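Long-range contact in D-glycerate 3-kinase (Cryptococcus neoformans var. grubii serotype A, PDB 6CKG), which probably phosphorylates D-glycerate to 3-phosphoglycerate at the expense of ATP: residues D144-L156 with D162-I174. Sequence-based numbering, arbitrary orientation. Where two conformers were deposited one is given.
Sequences DQRAQLPIYDKSL and DRSKEVVEVQGPI. With EDO (1,2-ethanediol), chain C.
Tyr152 lays one face of its ring on the backbone of Asp162, whose O sits 3.6 Å above the ring plane, offset toward the rim. With CG anti to the backbone N (chi1 -172°), the ring leans over the opposite strand; Tyr88 meets it edge-to-face. Beside it, Asp153 N donates to Asp162 O over 2.9 Å, while Asp153 O accepts from Asp162 N and Leu156 N on opposite faces of its plane, the second closing a type I turn. Asp153 OD1 accepts from Ser155 N, an Asx turn, and also from Ser155 OG on the same face of the carboxylate.

Strands 146-153 and 162-171 make an antiparallel hairpin, interrupted at Lys165, where the chain turns a corner and Ser164 OG accepts from Glu166 N in an ST turn. A water bridges the strands at the corner, accepting from Ile151 N and lying close to Ser164 O and Glu166 O. The Ile151 side chain crosses that of Val168 at about a right angle, CD1 reaching CG2 at 3.8 Å.

Farther along, Leu149 and Val168 exchange two backbone bonds, as do Ala147 and Val170. Their side chains share one face, where Leu149 CD1 touches Val170 CG2 at 3.7 Å and helix 118-129 meets Ala147 and Leu149. On the other face, a bend at chi2 (-67°) turns the Glu169 carboxylate toward strand 146-153, and its OE1 receives a long, weak salt bridge at 3.4 Å from NH2 of the poorly ordered Arg146.

Backbone pairing and contacts with helix 118-129 thus hold the hairpin, with the Arg163-Asp117 salt bridge tying down its other half; the exposed Arg146-Glu169 pair is weak beside the short backbone bonds.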
# COMPACT_ATOMS: atom_id res chain seq x y z
N ASP A 144 1.45 28.15 -6.23
CA ASP A 144 0.01 28.00 -6.01
C ASP A 144 -0.44 26.55 -6.23
O ASP A 144 -1.24 26.01 -5.46
CB ASP A 144 -0.77 28.94 -6.93
N GLN A 145 0.08 25.92 -7.28
CA GLN A 145 -0.29 24.55 -7.61
C GLN A 145 0.89 23.61 -7.38
O GLN A 145 1.35 22.94 -8.32
CB GLN A 145 -0.76 24.48 -9.07
CG GLN A 145 -1.86 25.47 -9.42
CD GLN A 145 -2.33 25.34 -10.86
OE1 GLN A 145 -3.04 24.39 -11.21
NE2 GLN A 145 -1.93 26.28 -11.70
N ARG A 146 1.37 23.53 -6.14
CA ARG A 146 2.56 22.75 -5.82
C ARG A 146 2.31 21.96 -4.54
O ARG A 146 1.44 22.30 -3.74
CB ARG A 146 3.81 23.64 -5.67
CG ARG A 146 4.22 24.33 -6.98
CD ARG A 146 5.41 25.27 -6.82
NE ARG A 146 6.66 24.56 -6.60
CZ ARG A 146 7.82 25.15 -6.30
NH1 ARG A 146 7.89 26.47 -6.18
NH2 ARG A 146 8.91 24.42 -6.11
N ALA A 147 3.06 20.87 -4.39
CA ALA A 147 3.04 20.07 -3.18
C ALA A 147 4.43 19.49 -2.96
O ALA A 147 5.25 19.42 -3.88
CB ALA A 147 2.00 18.96 -3.25
N GLN A 148 4.70 19.11 -1.71
CA GLN A 148 5.96 18.50 -1.32
C GLN A 148 5.65 17.15 -0.68
O GLN A 148 4.82 17.08 0.23
CB GLN A 148 6.75 19.39 -0.35
CG GLN A 148 7.26 20.71 -0.94
CD GLN A 148 6.18 21.78 -1.05
OE1 GLN A 148 5.28 21.86 -0.22
NE2 GLN A 148 6.28 22.61 -2.09
N LEU A 149 6.32 16.11 -1.15
CA LEU A 149 6.06 14.79 -0.59
C LEU A 149 7.27 14.24 0.15
O LEU A 149 8.41 14.50 -0.23
CB LEU A 149 5.65 13.80 -1.69
CG LEU A 149 4.45 14.27 -2.53
CD1 LEU A 149 4.14 13.29 -3.63
CD2 LEU A 149 3.22 14.49 -1.65
N PRO A 150 7.05 13.48 1.22
CA PRO A 150 8.18 13.00 2.03
C PRO A 150 8.88 11.83 1.36
O PRO A 150 8.34 11.16 0.48
CB PRO A 150 7.52 12.57 3.34
CG PRO A 150 6.15 12.11 2.92
CD PRO A 150 5.76 13.09 1.80
N ILE A 151 10.12 11.62 1.79
CA ILE A 151 10.93 10.48 1.40
C ILE A 151 11.40 9.80 2.68
O ILE A 151 11.87 10.47 3.60
CB ILE A 151 12.14 10.90 0.55
CG1 ILE A 151 11.67 11.48 -0.79
CG2 ILE A 151 13.10 9.73 0.34
CD1 ILE A 151 12.78 12.10 -1.64
N TYR A 152 11.28 8.48 2.74
CA TYR A 152 11.69 7.71 3.91
C TYR A 152 12.94 6.90 3.57
O TYR A 152 12.97 6.17 2.57
CB TYR A 152 10.55 6.81 4.38
CG TYR A 152 10.79 6.10 5.71
CD1 TYR A 152 10.48 6.71 6.93
CD2 TYR A 152 11.33 4.82 5.74
CE1 TYR A 152 10.68 6.06 8.15
CE2 TYR A 152 11.53 4.15 6.95
CZ TYR A 152 11.21 4.78 8.15
OH TYR A 152 11.40 4.13 9.33
N ASP A 153 13.99 7.05 4.39
CA ASP A 153 15.27 6.39 4.15
C ASP A 153 15.36 5.22 5.13
O ASP A 153 15.67 5.39 6.31
CB ASP A 153 16.43 7.37 4.30
CG ASP A 153 17.79 6.74 4.05
OD1 ASP A 153 17.91 5.50 4.00
OD2 ASP A 153 18.76 7.50 3.90
N LYS A 154 15.11 4.02 4.61
CA LYS A 154 15.05 2.83 5.46
C LYS A 154 16.40 2.46 6.06
O LYS A 154 16.43 1.64 6.98
CB LYS A 154 14.50 1.66 4.65
CG LYS A 154 13.14 1.94 4.07
CD LYS A 154 12.55 0.75 3.31
CE LYS A 154 11.05 0.92 3.11
NZ LYS A 154 10.52 -0.01 2.10
N SER A 155 17.50 3.03 5.57
CA SER A 155 18.81 2.67 6.08
C SER A 155 19.19 3.43 7.35
O SER A 155 20.13 3.00 8.04
CB SER A 155 19.89 2.91 5.02
OG SER A 155 20.14 4.30 4.82
N LEU A 156 18.51 4.52 7.67
CA LEU A 156 18.93 5.34 8.81
C LEU A 156 18.73 4.58 10.12
O LEU A 156 17.98 3.61 10.20
CB LEU A 156 18.16 6.66 8.83
CG LEU A 156 18.43 7.50 7.57
CD1 LEU A 156 17.53 8.73 7.51
CD2 LEU A 156 19.89 7.87 7.50
N ASP A 162 14.21 6.22 9.04
CA ASP A 162 13.74 7.53 9.46
C ASP A 162 13.36 8.32 8.22
O ASP A 162 13.79 8.00 7.10
CB ASP A 162 14.82 8.26 10.27
CG ASP A 162 14.29 9.47 11.00
OD1 ASP A 162 13.06 9.63 11.14
OD2 ASP A 162 15.12 10.28 11.46
N ARG A 163 12.54 9.36 8.41
CA ARG A 163 12.19 10.27 7.33
C ARG A 163 13.45 10.96 6.81
O ARG A 163 14.27 11.43 7.59
CB ARG A 163 11.18 11.31 7.80
CG ARG A 163 10.57 12.18 6.66
CD ARG A 163 9.31 12.91 7.13
NE ARG A 163 8.32 11.96 7.65
CZ ARG A 163 7.36 12.27 8.52
NH1 ARG A 163 7.25 13.52 8.96
NH2 ARG A 163 6.50 11.34 8.94
N SER A 164 13.60 11.01 5.50
CA SER A 164 14.71 11.75 4.93
C SER A 164 14.46 13.26 5.01
O SER A 164 13.32 13.73 5.06
CB SER A 164 14.94 11.34 3.48
OG SER A 164 16.03 12.04 2.93
N LYS A 165 15.56 14.02 4.98
CA LYS A 165 15.46 15.46 4.76
C LYS A 165 15.04 15.78 3.32
O LYS A 165 14.43 16.83 3.08
CB LYS A 165 16.80 16.12 5.09
N GLU A 166 15.39 14.93 2.36
CA GLU A 166 15.00 15.16 0.97
C GLU A 166 13.49 15.05 0.81
O GLU A 166 12.82 14.28 1.52
CB GLU A 166 15.70 14.15 0.06
CG GLU A 166 17.19 13.98 0.31
CD GLU A 166 18.03 14.91 -0.55
OE1 GLU A 166 19.21 14.58 -0.79
OE2 GLU A 166 17.51 15.95 -1.00
N VAL A 167 12.93 15.80 -0.15
CA VAL A 167 11.51 15.73 -0.48
C VAL A 167 11.33 15.60 -1.99
O VAL A 167 12.25 15.84 -2.78
CB VAL A 167 10.70 16.95 0.03
CG1 VAL A 167 10.78 17.07 1.54
CG2 VAL A 167 11.13 18.24 -0.66
N VAL A 168 10.11 15.22 -2.39
CA VAL A 168 9.69 15.19 -3.79
C VAL A 168 8.84 16.42 -4.07
O VAL A 168 7.84 16.67 -3.38
CB VAL A 168 8.90 13.90 -4.09
CG1 VAL A 168 8.34 13.93 -5.51
CG2 VAL A 168 9.79 12.69 -3.89
N GLU A 169 9.22 17.20 -5.08
CA GLU A 169 8.48 18.39 -5.47
C GLU A 169 7.47 18.04 -6.56
O GLU A 169 7.84 17.47 -7.59
CB GLU A 169 9.42 19.48 -5.99
CG GLU A 169 10.22 20.20 -4.91
CD GLU A 169 9.33 21.04 -4.01
OE1 GLU A 169 8.28 21.51 -4.48
OE2 GLU A 169 9.69 21.22 -2.83
N VAL A 170 6.21 18.39 -6.33
CA VAL A 170 5.13 18.12 -7.28
C VAL A 170 4.66 19.46 -7.84
O VAL A 170 4.39 20.40 -7.09
CB VAL A 170 3.98 17.34 -6.63
CG1 VAL A 170 2.81 17.16 -7.61
CG2 VAL A 170 4.47 15.99 -6.12
N GLN A 171 4.59 19.55 -9.16
CA GLN A 171 4.13 20.74 -9.85
C GLN A 171 2.84 20.40 -10.56
O GLN A 171 2.82 19.54 -11.45
CB GLN A 171 5.18 21.24 -10.85
CG GLN A 171 4.71 22.39 -11.73
CD GLN A 171 4.42 23.65 -10.94
OE1 GLN A 171 5.35 24.31 -10.44
NE2 GLN A 171 3.14 23.99 -10.79
N GLY A 172 1.75 21.06 -10.17
CA GLY A 172 0.49 20.88 -10.86
C GLY A 172 0.51 21.59 -12.18
O GLY A 172 1.41 22.37 -12.49
N PRO A 173 -0.53 21.35 -13.00
CA PRO A 173 -1.67 20.47 -12.72
C PRO A 173 -1.31 19.00 -12.83
O PRO A 173 -0.28 18.66 -13.40
CB PRO A 173 -2.68 20.85 -13.81
CG PRO A 173 -1.83 21.27 -14.96
CD PRO A 173 -0.63 21.98 -14.33
N ILE A 174 -2.15 18.13 -12.25
CA ILE A 174 -1.90 16.70 -12.19
C ILE A 174 -3.16 15.98 -12.68
O ILE A 174 -4.27 16.28 -12.21
CB ILE A 174 -1.54 16.24 -10.76
CG1 ILE A 174 -0.20 16.84 -10.30
CG2 ILE A 174 -1.49 14.72 -10.65
CD1 ILE A 174 0.99 16.42 -11.15
C1 EDO C . 7.46 10.52 -2.56
O1 EDO C . 8.59 9.93 -1.89
C2 EDO C . 6.18 10.03 -1.90
O2 EDO C . 6.10 8.60 -2.04
O HOH W 1 11.13 13.78 3.44